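Local coordinates for protein alpha,alpha-trehalose-phosphate synthase (UDP-forming) (PDB 5HXA) that belongs to glycosyltransferase family 20 and has the two-domain GT-B architecture characteristic of its clan, at residues M9-V14 with P131-W136; G35-L40 with G67-A72. One frame throughout, in Å; residues are numbered along the deposited sequence.

Interaction 1: residues M9-V14 with P131-W136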
loop_
_atom_site.group_PDB
_atom_site.type_symbol
_atom_site.label_atom_id
_atom_site.label_comp_id
_atom_site.label_asym_id
_atom_site.label_seq_id
_atom_site.Cartn_x
_atom_site.Cartn_y
_atom_site.Cartn_z
ATOM N N MET A 9 -17.342 39.921 14.757
ATOM C CA MET A 9 -16.660 38.635 14.877
ATOM C C MET A 9 -15.647 38.439 13.750
ATOM O O MET A 9 -15.707 39.118 12.723
ATOM C CB MET A 9 -17.670 37.481 14.881
ATOM C CG MET A 9 -18.325 37.213 13.529
ATOM S SD MET A 9 -19.715 36.055 13.597
ATOM C CE MET A 9 -18.921 34.573 14.223
ATOM N N SER A 10 -14.724 37.501 13.959
ATOM C CA SER A 10 -13.682 37.220 12.981
ATOM C C SER A 10 -14.284 36.876 11.629
ATOM O O SER A 10 -15.222 36.081 11.541
ATOM C CB SER A 10 -12.813 36.053 13.458
ATOM O OG SER A 10 -11.997 36.416 14.558
ATOM N N ARG A 11 -13.737 37.465 10.570
ATOM C CA ARG A 11 -14.006 36.948 9.239
ATOM C C ARG A 11 -13.439 35.542 9.117
ATOM O O ARG A 11 -12.313 35.269 9.549
ATOM C CB ARG A 11 -13.378 37.834 8.165
ATOM C CG ARG A 11 -13.994 39.204 7.993
ATOM C CD ARG A 11 -13.434 39.818 6.731
ATOM N NE ARG A 11 -11.981 39.678 6.671
ATOM C CZ ARG A 11 -11.224 40.133 5.677
ATOM N NH1 ARG A 11 -11.780 40.766 4.649
ATOM N NH2 ARG A 11 -9.907 39.959 5.712
ATOM N N LEU A 12 -14.218 34.647 8.521
ATOM C CA LEU A 12 -13.691 33.361 8.086
ATOM C C LEU A 12 -13.097 33.510 6.691
ATOM O O LEU A 12 -13.766 34.004 5.779
ATOM C CB LEU A 12 -14.776 32.284 8.081
ATOM C CG LEU A 12 -14.334 30.959 7.445
ATOM C CD1 LEU A 12 -13.238 30.278 8.278
ATOM C CD2 LEU A 12 -15.529 30.039 7.269
ATOM N N ILE A 13 -11.841 33.098 6.534
ATOM C CA ILE A 13 -11.162 33.061 5.244
ATOM C C ILE A 13 -11.060 31.595 4.840
ATOM O O ILE A 13 -10.362 30.816 5.499
ATOM C CB ILE A 13 -9.770 33.706 5.311
ATOM C CG1 ILE A 13 -9.816 35.066 6.030
ATOM C CG2 ILE A 13 -9.169 33.831 3.919
ATOM C CD1 ILE A 13 -10.752 36.093 5.398
ATOM N N VAL A 14 -11.758 31.200 3.778
ATOM C CA VAL A 14 -11.673 29.841 3.252
ATOM C C VAL A 14 -10.686 29.829 2.092
ATOM O O VAL A 14 -10.744 30.697 1.209
ATOM C CB VAL A 14 -13.051 29.311 2.814
ATOM C CG1 VAL A 14 -12.896 27.968 2.100
ATOM C CG2 VAL A 14 -13.958 29.138 4.018
ATOM N N PRO A 131 -6.087 41.338 10.931
ATOM C CA PRO A 131 -5.486 40.637 12.077
ATOM C C PRO A 131 -6.437 39.689 12.789
ATOM O O PRO A 131 -5.965 38.744 13.430
ATOM C CB PRO A 131 -5.040 41.782 12.998
ATOM C CG PRO A 131 -5.783 42.984 12.521
ATOM C CD PRO A 131 -5.966 42.798 11.055
ATOM N N ASP A 132 -7.750 39.898 12.683
ATOM C CA ASP A 132 -8.732 39.085 13.386
ATOM C C ASP A 132 -9.186 37.861 12.608
ATOM O O ASP A 132 -9.900 37.030 13.175
ATOM C CB ASP A 132 -9.969 39.923 13.727
ATOM C CG ASP A 132 -9.708 40.917 14.827
ATOM O OD1 ASP A 132 -8.771 40.690 15.620
ATOM O OD2 ASP A 132 -10.443 41.923 14.902
ATOM N N ASP A 133 -8.817 37.736 11.335
ATOM C CA ASP A 133 -9.323 36.637 10.521
ATOM C C ASP A 133 -8.896 35.290 11.091
ATOM O O ASP A 133 -7.822 35.150 11.681
ATOM C CB ASP A 133 -8.807 36.732 9.084
ATOM C CG ASP A 133 -9.196 38.017 8.399
ATOM O OD1 ASP A 133 -10.152 38.683 8.852
ATOM O OD2 ASP A 133 -8.539 38.353 7.394
ATOM N N ILE A 134 -9.739 34.280 10.880
ATOM C CA ILE A 134 -9.333 32.887 11.009
ATOM C C ILE A 134 -9.360 32.274 9.618
ATOM O O ILE A 134 -10.216 32.620 8.797
ATOM C CB ILE A 134 -10.226 32.102 11.988
ATOM C CG1 ILE A 134 -11.677 32.060 11.490
ATOM C CG2 ILE A 134 -10.111 32.714 13.392
ATOM C CD1 ILE A 134 -12.631 31.296 12.410
ATOM N N ILE A 135 -8.410 31.379 9.347
ATOM C CA ILE A 135 -8.175 30.854 8.005
ATOM C C ILE A 135 -8.394 29.347 8.026
ATOM O O ILE A 135 -7.830 28.648 8.876
ATOM C CB ILE A 135 -6.755 31.198 7.516
ATOM C CG1 ILE A 135 -6.531 32.716 7.585
ATOM C CG2 ILE A 135 -6.521 30.679 6.102
ATOM C CD1 ILE A 135 -5.056 33.112 7.481
ATOM N N TRP A 136 -9.202 28.851 7.083
ATOM C CA TRP A 136 -9.524 27.427 6.959
ATOM C C TRP A 136 -9.127 26.959 5.561
ATOM O O TRP A 136 -9.753 27.349 4.570
ATOM C CB TRP A 136 -11.013 27.185 7.217
ATOM C CG TRP A 136 -11.422 25.733 7.321
ATOM C CD1 TRP A 136 -10.607 24.634 7.287
ATOM C CD2 TRP A 136 -12.759 25.236 7.500
ATOM N NE1 TRP A 136 -11.360 23.480 7.421
ATOM C CE2 TRP A 136 -12.682 23.828 7.554
ATOM C CE3 TRP A 136 -14.014 25.851 7.614
ATOM C CZ2 TRP A 136 -13.813 23.021 7.723
ATOM C CZ3 TRP A 136 -15.140 25.049 7.779
ATOM C CH2 TRP A 136 -15.032 23.649 7.831
HETATM O O HOH W 1 -11.571 39.510 10.768
#
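With chi1 at -69° and a bend at chi3, R11 lays its side chain alongside that of D133, whose chi1 of -59° swings the carboxylate to the same side, just ahead of two parallel strands in a Rossmann-like sheet of the GT-B fold. The grip is side-on: NE of R11 reaches OD1 of D133 (3.0 Å) and NH2 of R11 reaches OD2 (2.7 Å). Both oxygens lie near the guanidinium plane, yet the planes of the two groups are 38° apart: NE meets OD1 from above the carboxylate, and NH2 approaches OD2 on its syn side, somewhat out of plane. Second partners hold the pair: K130 N also binds OD2, and L128 O also receives NH2.

One residue earlier on each segment, OG of S10 donates to the carbonyl O of D132 (2.6 Å). Beyond the ion pair the strands bond in parallel register, I134 N to R11 O (3.1 Å), I13 N to I134 O (2.8 Å) and W136 N to I13 O (2.8 Å). L12, I134 and W136 share one face, where CD1 of L12 lies 4.0 Å from CG1 of I134; helix 449-461 covers this side, and F456 stacks on the W136 ring. I13 and I135 occupy the other face. Next to the salt bridge, a water accepts from the backbone N of R11 (3.0 Å) and donates to OD1 of D133.

Interaction 2: residues G35-L40 with G67-A72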
loop_
_atom_site.group_PDB
_atom_site.type_symbol
_atom_site.label_atom_id
_atom_site.label_comp_id
_atom_site.label_asym_id
_atom_site.label_seq_id
_atom_site.Cartn_x
_atom_site.Cartn_y
_atom_site.Cartn_z
ATOM N N GLY A 35 -20.540 23.168 2.301
ATOM C CA GLY A 35 -19.904 22.985 3.592
ATOM C C GLY A 35 -19.482 24.271 4.275
ATOM O O GLY A 35 -19.476 24.337 5.507
ATOM N N VAL A 36 -19.138 25.306 3.508
ATOM C CA VAL A 36 -18.527 26.505 4.074
ATOM C C VAL A 36 -19.358 27.767 3.884
ATOM O O VAL A 36 -19.186 28.717 4.666
ATOM C CB VAL A 36 -17.106 26.732 3.506
ATOM C CG1 VAL A 36 -16.196 25.559 3.818
ATOM C CG2 VAL A 36 -17.166 27.004 2.009
ATOM N N LEU A 37 -20.244 27.831 2.887
ATOM C CA LEU A 37 -20.803 29.118 2.477
ATOM C C LEU A 37 -21.622 29.773 3.590
ATOM O O LEU A 37 -21.619 31.002 3.730
ATOM C CB LEU A 37 -21.651 28.943 1.221
ATOM C CG LEU A 37 -22.207 30.249 0.654
ATOM C CD1 LEU A 37 -21.065 31.156 0.202
ATOM C CD2 LEU A 37 -23.194 29.980 -0.481
ATOM N N ASP A 38 -22.338 28.973 4.384
ATOM C CA ASP A 38 -23.092 29.524 5.509
ATOM C C ASP A 38 -22.180 30.258 6.487
ATOM O O ASP A 38 -22.530 31.332 6.991
ATOM C CB ASP A 38 -23.845 28.407 6.230
ATOM C CG ASP A 38 -25.345 28.484 6.023
ATOM O OD1 ASP A 38 -25.782 28.759 4.884
ATOM O OD2 ASP A 38 -26.085 28.270 7.007
ATOM N N ALA A 39 -21.010 29.690 6.778
ATOM C CA ALA A 39 -20.090 30.338 7.705
ATOM C C ALA A 39 -19.476 31.591 7.089
ATOM O O ALA A 39 -19.285 32.601 7.778
ATOM C CB ALA A 39 -19.008 29.350 8.135
ATOM N N LEU A 40 -19.164 31.546 5.791
ATOM C CA LEU A 40 -18.716 32.749 5.095
ATOM C C LEU A 40 -19.757 33.851 5.196
ATOM O O LEU A 40 -19.426 35.014 5.461
ATOM C CB LEU A 40 -18.423 32.432 3.629
ATOM C CG LEU A 40 -17.217 31.526 3.365
ATOM C CD1 LEU A 40 -17.209 31.106 1.897
ATOM C CD2 LEU A 40 -15.942 32.263 3.734
ATOM N N GLY A 67 -23.287 39.028 -2.284
ATOM C CA GLY A 67 -23.937 39.152 -0.994
ATOM C C GLY A 67 -22.923 39.572 0.050
ATOM O O GLY A 67 -22.188 40.551 -0.124
ATOM N N ASN A 68 -22.870 38.822 1.145
ATOM C CA ASN A 68 -21.964 39.127 2.243
ATOM C C ASN A 68 -20.600 38.465 2.080
ATOM O O ASN A 68 -19.729 38.649 2.937
ATOM C CB ASN A 68 -22.595 38.698 3.574
ATOM C CG ASN A 68 -22.029 39.456 4.759
ATOM O OD1 ASN A 68 -21.497 40.562 4.611
ATOM N ND2 ASN A 68 -22.139 38.867 5.943
ATOM N N VAL A 69 -20.390 37.716 1.002
ATOM C CA VAL A 69 -19.187 36.918 0.808
ATOM C C VAL A 69 -18.319 37.571 -0.258
ATOM O O VAL A 69 -18.817 38.001 -1.304
ATOM C CB VAL A 69 -19.540 35.473 0.413
ATOM C CG1 VAL A 69 -18.284 34.614 0.363
ATOM C CG2 VAL A 69 -20.558 34.900 1.379
ATOM N N THR A 70 -17.019 37.633 0.005
ATOM C CA THR A 70 -16.044 38.121 -0.958
ATOM C C THR A 70 -15.310 36.935 -1.568
ATOM O O THR A 70 -14.796 36.075 -0.842
ATOM C CB THR A 70 -15.048 39.072 -0.290
ATOM O OG1 THR A 70 -15.749 40.205 0.235
ATOM C CG2 THR A 70 -13.995 39.542 -1.283
ATOM N N TYR A 71 -15.281 36.879 -2.895
ATOM C CA TYR A 71 -14.499 35.886 -3.620
ATOM C C TYR A 71 -13.246 36.551 -4.168
ATOM O O TYR A 71 -13.325 37.614 -4.790
ATOM C CB TYR A 71 -15.312 35.265 -4.755
ATOM C CG TYR A 71 -16.468 34.419 -4.283
ATOM C CD1 TYR A 71 -17.686 34.995 -3.933
ATOM C CD2 TYR A 71 -16.343 33.042 -4.187
ATOM C CE1 TYR A 71 -18.743 34.216 -3.500
ATOM C CE2 TYR A 71 -17.390 32.258 -3.758
ATOM C CZ TYR A 71 -18.583 32.845 -3.414
ATOM O OH TYR A 71 -19.619 32.050 -2.989
ATOM N N ALA A 72 -12.093 35.936 -3.922
ATOM C CA ALA A 72 -10.809 36.457 -4.380
ATOM C C ALA A 72 -10.071 35.324 -5.077
ATOM O O ALA A 72 -9.602 34.394 -4.415
ATOM C CB ALA A 72 -9.992 37.010 -3.212
#
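The carbonyl oxygen of V36 receives the amide of L40 (N to O 3.0 Å) and, weakly, that of A39, and so holds the turn from which L40 packs against V69. The helix is kinked here: the amides of D38 and A39 lack the regular helical bond to the turn before, and A39 makes the weak, shorter-range bond to V36 O in its place.

V69 points its side chain at the helix and meets it with both branches. CG1 lies 3.9 Å from CB of L40, and CG2 lies 4.0 Å from the same L40 CB, so the valine fork straddles the root of the leucine; the two side chains cross at about a right angle. CD1 of L40 adds a contact of 4.0 Å to CG1 of V69.

Helix 32-43 links strands 12-16 and 46-48, parallel neighbours in the sheet, as the helix of a beta-alpha-beta crossover, and here it reaches past them to strand 69-76. The local axes run 122° apart and approach to 9.6 Å, a spacing bridged by side chains. V36 and L40 also rest on W47 and V14, which places the helix over those inner strands.

Toward the surface, a chi1 of -176° turns the L37 branch away from its own amide and carries CD1 to the side chains of V69 and Y71. That methyl is 4.0 Å from CG2 of V69 and 3.6 Å from OH of Y71; the side chains of L37 and Y71 cross at about a right angle. At the other end, ND2 of N68 hydrogen-bonds to O of K41, one residue past L40.

In the fold
Interaction 1 and interaction 2 belong to the same sheet, with centres about 11 Å apart, and helix 32-43 follows strand 12-16 in the chain. Interaction 1 pairs two inner strands and is mostly buried: backbone bonds carry it, with an ion pair where the strands begin. Interaction 2 sits near the sheet's edge, joins a helix to strand 69-76, buries less area (187 against 522 Å²) and relies on apolar methyl contacts, partly exposed at L37 and Y71. The two meet directly, CD2 of L12 packing on CB of A39 (3.7 Å) and CG2 of V14 on CD2 of L40 (3.7 Å). L40 thus serves both, touching strand 12-16 and V69.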